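Local atomic coordinates of alginate lyase AlgAT5 (Defluviitalea, PDB entry 5ZQI), a protein that probably depolymerises the polysaccharide alginate by beta-elimination, as a polysaccharide lyase of family 7 built on a beta-sandwich fold. Residues D63-W67 with T127-Q131; S59-D63 with I261-V265; H167-V173 with K230-C235. All coordinates share one frame; numbering follows the deposited sequence.

Interaction 1. Residues D63-W67 with T127-Q131; sequences DLTNW and TNDGQ
The carboxamide of Asn66 lies flat against the end of strand 120-127: one face sits over Thr127, whose CA is 3.7 Å from Asn66 CG, while OD1 reaches past it into a type I' turn, Asn128 to Gln131, that joins this strand to strand 132-133 in a beta hairpin. There Gly130 N donates to Asn66 OD1 (3.0 Å), meeting the oxygen in the carbonyl plane at a C=O...N angle of 159°. The amide's other end, ND2, gives to a water tilted out of the plane, so a single asparagine accepts from the turn directly and shares with Asn128 N a water that accepts from both. The second flat group, the indole of Trp67, has Asp63 O in plane at its edge; its CB points away from the turn, and the ring packs on Leu123 and Leu264, among others.

Glycine suits position 130 because phi is positive (76°) and Thr65 O stands only 3.2 Å from Gly130 CA. Thr65 itself is held by an Asx turn: Asp63 OD1 accepts from Thr65 N and, through its syn lone pair, from Thr65 OG1 (2.7 Å). With OG1 beside the backbone N (chi1 -57°), CG2 falls anti to it and lies near Asp129 OD1. Beyond the side chains, one water donates to both Trp67 O and Gly130 O, each 2.8 Å away.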
loop_
_atom_site.group_PDB
_atom_site.type_symbol
_atom_site.label_atom_id
_atom_site.label_comp_id
_atom_site.label_asym_id
_atom_site.label_seq_id
_atom_site.Cartn_x
_atom_site.Cartn_y
_atom_site.Cartn_z
ATOM N N ASP A 63 6.593 -11.874 4.388
ATOM C CA ASP A 63 8.019 -11.684 4.677
ATOM C C ASP A 63 8.212 -10.206 4.972
ATOM O O ASP A 63 8.261 -9.392 4.044
ATOM C CB ASP A 63 8.885 -12.117 3.504
ATOM C CG ASP A 63 10.357 -11.939 3.766
ATOM O OD1 ASP A 63 10.715 -11.444 4.851
ATOM O OD2 ASP A 63 11.160 -12.281 2.860
ATOM N N LEU A 64 8.325 -9.850 6.254
ATOM C CA LEU A 64 8.406 -8.451 6.651
ATOM C C LEU A 64 9.830 -7.959 6.847
ATOM O O LEU A 64 10.035 -6.817 7.290
ATOM C CB LEU A 64 7.574 -8.211 7.904
ATOM C CG LEU A 64 6.070 -8.445 7.758
ATOM C CD1 LEU A 64 5.399 -8.229 9.161
ATOM C CD2 LEU A 64 5.436 -7.573 6.707
ATOM N N THR A 65 10.819 -8.775 6.493
ATOM C CA THR A 65 12.218 -8.458 6.719
ATOM C C THR A 65 12.586 -7.055 6.258
ATOM O O THR A 65 13.245 -6.308 6.987
ATOM C CB THR A 65 13.081 -9.491 6.004
ATOM O OG1 THR A 65 12.744 -10.813 6.456
ATOM C CG2 THR A 65 14.577 -9.230 6.236
ATOM N N ASN A 66 12.240 -6.706 5.026
ATOM C CA ASN A 66 12.670 -5.459 4.406
ATOM C C ASN A 66 11.494 -4.503 4.277
ATOM O O ASN A 66 11.277 -3.886 3.233
ATOM C CB ASN A 66 13.320 -5.732 3.051
ATOM C CG ASN A 66 14.767 -6.087 3.177
ATOM O OD1 ASN A 66 15.434 -5.702 4.146
ATOM N ND2 ASN A 66 15.268 -6.843 2.214
ATOM N N TRP A 67 10.769 -4.337 5.380
ATOM C CA TRP A 67 9.717 -3.350 5.463
ATOM C C TRP A 67 9.770 -2.685 6.831
ATOM O O TRP A 67 10.289 -3.241 7.788
ATOM C CB TRP A 67 8.342 -3.983 5.283
ATOM C CG TRP A 67 8.006 -4.636 3.950
ATOM C CD1 TRP A 67 8.051 -5.960 3.649
ATOM C CD2 TRP A 67 7.560 -3.970 2.767
ATOM N NE1 TRP A 67 7.642 -6.161 2.353
ATOM C CE2 TRP A 67 7.324 -4.953 1.791
ATOM C CE3 TRP A 67 7.306 -2.633 2.451
ATOM C CZ2 TRP A 67 6.897 -4.642 0.524
ATOM C CZ3 TRP A 67 6.876 -2.318 1.181
ATOM C CH2 TRP A 67 6.648 -3.320 0.236
ATOM N N THR A 127 15.694 -2.052 3.141
ATOM C CA THR A 127 16.717 -2.953 2.630
ATOM C C THR A 127 17.679 -3.247 3.764
ATOM O O THR A 127 17.638 -2.602 4.823
ATOM C CB THR A 127 17.405 -2.346 1.404
ATOM O OG1 THR A 127 18.183 -3.354 0.739
ATOM C CG2 THR A 127 18.276 -1.176 1.791
ATOM N N ASN A 128 18.524 -4.257 3.545
ATOM C CA ASN A 128 19.565 -4.653 4.493
ATOM C C ASN A 128 18.968 -5.008 5.859
ATOM O O ASN A 128 19.196 -4.339 6.872
ATOM C CB ASN A 128 20.616 -3.543 4.621
ATOM C CG ASN A 128 21.838 -3.965 5.383
ATOM O OD1 ASN A 128 22.178 -5.150 5.438
ATOM N ND2 ASN A 128 22.511 -2.993 5.971
ATOM N N ASP A 129 18.209 -6.100 5.871
ATOM C CA ASP A 129 17.619 -6.600 7.112
ATOM C C ASP A 129 16.661 -5.586 7.722
ATOM O O ASP A 129 16.452 -5.554 8.938
ATOM C CB ASP A 129 18.717 -6.970 8.114
ATOM C CG ASP A 129 18.228 -7.862 9.222
ATOM O OD1 ASP A 129 17.206 -8.552 9.016
ATOM O OD2 ASP A 129 18.870 -7.875 10.297
ATOM N N GLY A 130 16.055 -4.762 6.879
ATOM C CA GLY A 130 15.103 -3.783 7.335
ATOM C C GLY A 130 15.681 -2.573 8.010
ATOM O O GLY A 130 14.920 -1.798 8.590
ATOM N N GLN A 131 16.984 -2.355 7.932
ATOM C CA GLN A 131 17.618 -1.273 8.658
ATOM C C GLN A 131 17.826 -0.016 7.835
ATOM O O GLN A 131 17.913 1.067 8.429
ATOM C CB GLN A 131 18.980 -1.715 9.203
ATOM C CG GLN A 131 18.895 -2.905 10.124
ATOM C CD GLN A 131 17.909 -2.696 11.248
ATOM O OE1 GLN A 131 18.058 -1.789 12.054
ATOM N NE2 GLN A 131 16.855 -3.509 11.275
HETATM O O HOH W 1 14.599 -7.799 9.203
HETATM O O HOH W 2 17.733 -8.465 3.953
HETATM O O HOH W 3 18.451 -6.279 1.728
HETATM O O HOH W 4 12.266 -2.031 9.330
#

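Interaction 2. Residues S59-D63 with I261-V265; sequences SDILD and IYNLV
Leu62 carries this contact, with Ile261 and Leu264 as its main side-chain partners. Just past helix 58-61, Leu62 inserts its isobutyl end at the place where strand 256-269 turns a corner and Tyr262 and Asn263 both face Asp148 in a classic beta bulge. CG lies beside the backbone N (chi1 -55°), which carries both methyls to the strand. CD2 rests on the peptide of the corner, 3.8 Å from Tyr262 O, and CD2 and CD1 each come to 4.0 Å from Ile261 CG2, the two side chains crossing at about a right angle. Farther along the strand, Leu264 CB is 4.2 Å from the same Leu62 CD2. A branched leucine suits such a spot because its two methyls can touch several backbone and side-chain surfaces at once; Val102 of the neighbouring strand also touches it.

No direct hydrogen bond joins the two segments, and water does that work. One water accepts from Asp63 N (2.8 Å) and donates to Leu264 O (2.6 Å); a second donates to both Asp63 O and Leu264 O. The chain just after the helix is thus held to the strand by apolar fit, with water bridging the backbone polar groups.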
loop_
_atom_site.group_PDB
_atom_site.type_symbol
_atom_site.label_atom_id
_atom_site.label_comp_id
_atom_site.label_asym_id
_atom_site.label_seq_id
_atom_site.Cartn_x
_atom_site.Cartn_y
_atom_site.Cartn_z
ATOM N N SER A 59 4.145 -11.292 10.583
ATOM C CA SER A 59 5.439 -11.768 10.119
ATOM C C SER A 59 5.465 -13.257 9.781
ATOM O O SER A 59 6.406 -13.685 9.110
ATOM C CB SER A 59 6.482 -11.471 11.180
ATOM O OG SER A 59 6.218 -12.191 12.378
ATOM N N ASP A 60 4.457 -14.025 10.185
ATOM C CA ASP A 60 4.316 -15.423 9.800
ATOM C C ASP A 60 3.619 -15.596 8.454
ATOM O O ASP A 60 3.699 -16.676 7.862
ATOM C CB ASP A 60 3.487 -16.189 10.845
ATOM C CG ASP A 60 4.168 -16.285 12.206
ATOM O OD1 ASP A 60 5.349 -16.697 12.267
ATOM O OD2 ASP A 60 3.503 -15.959 13.213
ATOM N N ILE A 61 2.906 -14.575 7.988
ATOM C CA ILE A 61 2.139 -14.620 6.743
ATOM C C ILE A 61 2.903 -13.974 5.605
ATOM O O ILE A 61 2.959 -14.509 4.499
ATOM C CB ILE A 61 0.766 -13.929 6.933
ATOM C CG1 ILE A 61 -0.017 -14.583 8.071
ATOM C CG2 ILE A 61 0.006 -13.928 5.592
ATOM C CD1 ILE A 61 -0.374 -15.989 7.816
ATOM N N LEU A 62 3.479 -12.802 5.873
ATOM C CA LEU A 62 4.227 -12.021 4.901
ATOM C C LEU A 62 5.676 -11.932 5.357
ATOM O O LEU A 62 5.958 -11.946 6.559
ATOM C CB LEU A 62 3.647 -10.610 4.766
ATOM C CG LEU A 62 2.166 -10.527 4.421
ATOM C CD1 LEU A 62 1.803 -9.006 4.422
ATOM C CD2 LEU A 62 1.789 -11.194 3.154
ATOM N N ASP A 63 6.593 -11.874 4.388
ATOM C CA ASP A 63 8.019 -11.684 4.677
ATOM C C ASP A 63 8.212 -10.206 4.972
ATOM O O ASP A 63 8.261 -9.392 4.044
ATOM C CB ASP A 63 8.885 -12.117 3.504
ATOM C CG ASP A 63 10.357 -11.939 3.766
ATOM O OD1 ASP A 63 10.715 -11.444 4.851
ATOM O OD2 ASP A 63 11.160 -12.281 2.860
ATOM N N ILE A 261 -3.963 -8.554 2.880
ATOM C CA ILE A 261 -2.890 -8.941 1.957
ATOM C C ILE A 261 -2.538 -10.404 2.234
ATOM O O ILE A 261 -2.105 -10.757 3.339
ATOM C CB ILE A 261 -1.639 -8.035 2.073
ATOM C CG1 ILE A 261 -2.045 -6.591 1.778
ATOM C CG2 ILE A 261 -0.515 -8.570 1.171
ATOM C CD1 ILE A 261 -0.856 -5.601 1.726
ATOM N N TYR A 262 -2.659 -11.234 1.203
ATOM C CA TYR A 262 -2.356 -12.662 1.247
ATOM C C TYR A 262 -0.918 -12.980 0.879
ATOM O O TYR A 262 -0.315 -13.877 1.486
ATOM C CB TYR A 262 -3.288 -13.397 0.272
ATOM C CG TYR A 262 -4.711 -13.495 0.718
ATOM C CD1 TYR A 262 -5.581 -12.433 0.559
ATOM C CD2 TYR A 262 -5.187 -14.651 1.329
ATOM C CE1 TYR A 262 -6.813 -12.514 1.033
ATOM C CE2 TYR A 262 -6.474 -14.753 1.759
ATOM C CZ TYR A 262 -7.262 -13.700 1.661
ATOM O OH TYR A 262 -8.621 -13.790 2.062
ATOM N N ASN A 263 -0.354 -12.250 -0.086
ATOM C CA ASN A 263 1.011 -12.445 -0.537
ATOM C C ASN A 263 1.550 -11.088 -0.959
ATOM O O ASN A 263 0.804 -10.231 -1.442
ATOM C CB ASN A 263 1.102 -13.448 -1.716
ATOM C CG ASN A 263 0.634 -14.859 -1.350
ATOM O OD1 ASN A 263 1.339 -15.634 -0.687
ATOM N ND2 ASN A 263 -0.572 -15.194 -1.775
ATOM N N LEU A 264 2.845 -10.904 -0.776
ATOM C CA LEU A 264 3.536 -9.639 -1.007
ATOM C C LEU A 264 4.981 -9.980 -1.329
ATOM O O LEU A 264 5.637 -10.667 -0.541
ATOM C CB LEU A 264 3.457 -8.731 0.216
ATOM C CG LEU A 264 4.140 -7.371 0.120
ATOM C CD1 LEU A 264 3.511 -6.527 -0.958
ATOM C CD2 LEU A 264 4.016 -6.666 1.485
ATOM N N VAL A 265 5.472 -9.504 -2.468
ATOM C CA VAL A 265 6.860 -9.720 -2.858
ATOM C C VAL A 265 7.409 -8.482 -3.551
ATOM O O VAL A 265 6.730 -7.836 -4.348
ATOM C CB VAL A 265 7.041 -10.964 -3.764
ATOM C CG1 VAL A 265 6.413 -10.784 -5.118
ATOM C CG2 VAL A 265 8.504 -11.367 -3.899
HETATM O O HOH W 5 2.405 -15.035 1.860
HETATM O O HOH W 6 7.352 -8.971 1.372
HETATM O O HOH W 7 5.482 -11.783 1.802
#

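Interaction 3. Residues H167-V173 with K230-C235; sequences HDSDDDV and KSVSGC
Asp168 stands against Val232, Ser233 and Gly234, and its side chain does different work at each atom. CB lies 3.8 Å from Gly234 O of the facing loop. CG is placed between the backbone N and the carbonyl carbon (chi1 73°), which folds the carboxylate back over its own loop. OD1 there accepts two backbone N-H groups: Asp171 N comes nearly along the C-O axis at 2.9 Å, and Asp170 N approaches from above the carboxylate plane. These bonds form an Asx turn and a wider Asx motif, so a short acidic side chain suits the loop between strands 160-167 and 172-179. OD2, the other tip, rests on Val232 CG2 at 3.5 Å, the two side chains crossing at about a right angle.

The two backbones also meet: Asp168 CA points its hydrogen at Gly234 O (3.3 Å), and Cys235 CA does the same to His167 O (3.2 Å), a reciprocal pair of CA-H...O contacts where conventional hydrogen bonds between the segments are absent. Gly234 tolerates its positive phi (69°) and forms a G1 beta bulge with Cys235 facing Trp136. Farther along, Val173 CG1 meets the bent aliphatic chain of Lys230 at CG (4.0 Å), and Val173 CG2 touches Cys235 SG.

His167 donates from ND1 to Asp168 O (2.8 Å), while Asp171 O lies over the centre of one ring face. Gln165-Ile166-His167 matches the QIH sequence motif of family 7 lyases, which in relatives lines the substrate cleft. The contact sits where strand 160-167 pairs with strand 236-239: His167 bonds with Tyr236 through the backbone, and Val173 and Lys230 both pack on Ile216 of strand 215-220, in the other sheet.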
loop_
_atom_site.group_PDB
_atom_site.type_symbol
_atom_site.label_atom_id
_atom_site.label_comp_id
_atom_site.label_asym_id
_atom_site.label_seq_id
_atom_site.Cartn_x
_atom_site.Cartn_y
_atom_site.Cartn_z
ATOM N N HIS A 167 6.594 5.614 -4.327
ATOM C CA HIS A 167 6.772 6.941 -3.747
ATOM C C HIS A 167 8.221 7.360 -3.951
ATOM O O HIS A 167 9.103 6.510 -3.992
ATOM C CB HIS A 167 6.401 6.892 -2.243
ATOM C CG HIS A 167 5.963 8.202 -1.661
ATOM N ND1 HIS A 167 6.861 9.176 -1.273
ATOM C CD2 HIS A 167 4.729 8.686 -1.366
ATOM C CE1 HIS A 167 6.198 10.208 -0.778
ATOM N NE2 HIS A 167 4.907 9.946 -0.841
ATOM N N ASP A 168 8.475 8.668 -4.065
ATOM C CA ASP A 168 9.851 9.176 -4.168
ATOM C C ASP A 168 10.124 10.127 -3.003
ATOM O O ASP A 168 9.423 10.065 -1.971
ATOM C CB ASP A 168 10.090 9.768 -5.552
ATOM C CG ASP A 168 9.408 11.099 -5.774
ATOM O OD1 ASP A 168 8.787 11.638 -4.857
ATOM O OD2 ASP A 168 9.509 11.621 -6.900
ATOM N N SER A 169 11.156 10.961 -3.104
ATOM C CA SER A 169 11.502 11.784 -1.956
ATOM C C SER A 169 10.416 12.791 -1.610
ATOM O O SER A 169 10.356 13.258 -0.465
ATOM C CB SER A 169 12.823 12.520 -2.194
ATOM O OG SER A 169 12.692 13.425 -3.266
ATOM N N ASP A 170 9.553 13.129 -2.556
ATOM C CA ASP A 170 8.633 14.247 -2.414
ATOM C C ASP A 170 7.173 13.829 -2.376
ATOM O O ASP A 170 6.376 14.447 -1.666
ATOM C CB ASP A 170 8.821 15.240 -3.572
ATOM C CG ASP A 170 10.243 15.771 -3.685
ATOM O OD1 ASP A 170 10.886 16.039 -2.650
ATOM O OD2 ASP A 170 10.707 15.929 -4.832
ATOM N N ASP A 171 6.784 12.822 -3.141
ATOM C CA ASP A 171 5.365 12.517 -3.274
ATOM C C ASP A 171 5.208 11.161 -3.938
ATOM O O ASP A 171 6.185 10.478 -4.262
ATOM C CB ASP A 171 4.651 13.618 -4.050
ATOM C CG ASP A 171 3.141 13.594 -3.865
ATOM O OD1 ASP A 171 2.662 12.860 -2.974
ATOM O OD2 ASP A 171 2.431 14.290 -4.621
ATOM N N ASP A 172 3.960 10.762 -4.117
ATOM C CA ASP A 172 3.698 9.520 -4.812
ATOM C C ASP A 172 4.081 9.660 -6.279
ATOM O O ASP A 172 4.019 10.738 -6.868
ATOM C CB ASP A 172 2.231 9.114 -4.689
ATOM C CG ASP A 172 1.289 10.098 -5.299
ATOM O OD1 ASP A 172 1.049 11.162 -4.699
ATOM O OD2 ASP A 172 0.777 9.813 -6.389
ATOM N N VAL A 173 4.502 8.551 -6.855
ATOM C CA VAL A 173 4.799 8.430 -8.276
ATOM C C VAL A 173 3.602 7.769 -8.952
ATOM O O VAL A 173 3.005 8.340 -9.871
ATOM C CB VAL A 173 6.103 7.649 -8.479
ATOM C CG1 VAL A 173 6.376 7.467 -9.986
ATOM C CG2 VAL A 173 7.312 8.372 -7.863
ATOM N N LYS A 230 8.272 7.292 -17.184
ATOM C CA LYS A 230 8.670 7.975 -15.966
ATOM C C LYS A 230 10.142 7.728 -15.669
ATOM O O LYS A 230 10.592 6.573 -15.552
ATOM C CB LYS A 230 7.765 7.510 -14.807
ATOM C CG LYS A 230 8.024 8.262 -13.506
ATOM C CD LYS A 230 7.612 9.704 -13.604
ATOM C CE LYS A 230 6.126 9.913 -13.368
ATOM N NZ LYS A 230 5.813 11.368 -13.239
ATOM N N SER A 231 10.878 8.811 -15.525
ATOM C CA SER A 231 12.308 8.802 -15.209
ATOM C C SER A 231 12.457 9.508 -13.867
ATOM O O SER A 231 12.413 10.738 -13.814
ATOM C CB SER A 231 13.091 9.482 -16.317
ATOM O OG SER A 231 14.469 9.619 -15.976
ATOM N N VAL A 232 12.612 8.731 -12.792
ATOM C CA VAL A 232 12.726 9.273 -11.433
ATOM C C VAL A 232 13.565 8.331 -10.584
ATOM O O VAL A 232 13.485 7.105 -10.726
ATOM C CB VAL A 232 11.325 9.510 -10.829
ATOM C CG1 VAL A 232 10.504 8.245 -10.859
ATOM C CG2 VAL A 232 11.411 10.044 -9.398
ATOM N N SER A 233 14.355 8.906 -9.683
ATOM C CA SER A 233 15.145 8.160 -8.704
ATOM C C SER A 233 14.651 8.478 -7.288
ATOM O O SER A 233 13.714 9.268 -7.073
ATOM C CB SER A 233 16.642 8.446 -8.865
ATOM O OG SER A 233 16.927 9.795 -8.647
ATOM N N GLY A 234 15.250 7.806 -6.308
ATOM C CA GLY A 234 14.769 7.898 -4.943
ATOM C C GLY A 234 13.426 7.242 -4.724
ATOM O O GLY A 234 12.707 7.588 -3.772
ATOM N N CYS A 235 13.103 6.249 -5.524
ATOM C CA CYS A 235 11.829 5.557 -5.406
ATOM C C CYS A 235 11.867 4.423 -4.391
ATOM O O CYS A 235 12.903 3.808 -4.141
ATOM C CB CYS A 235 11.366 4.950 -6.734
ATOM S SG CYS A 235 10.988 6.142 -8.020
HETATM O O HOH W 8 13.157 11.360 -5.145
HETATM O O HOH W 9 3.658 10.067 -11.663
#

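From the N terminus, helix 58-61 and the chain that follows supply one side of two contacts. Interaction 2 closes the largest loop, bringing 59-63, near the N terminus of the modelled chain, to 261-265, near its C terminus. Interaction 1 starts from the same stretch, sharing Asp63, and closes a much shorter loop at the hairpin after strand 120-127. These two touch, with Trp67 CZ2 3.6 Å from Leu264 CD2. Interaction 3 opens only after interaction 1 has closed, and lies nested within the loop of interaction 2; its centre is about 25 Å from that of interaction 2. It ties the turn between strands 160-167 and 172-179 to the connection leading from one sheet to the other.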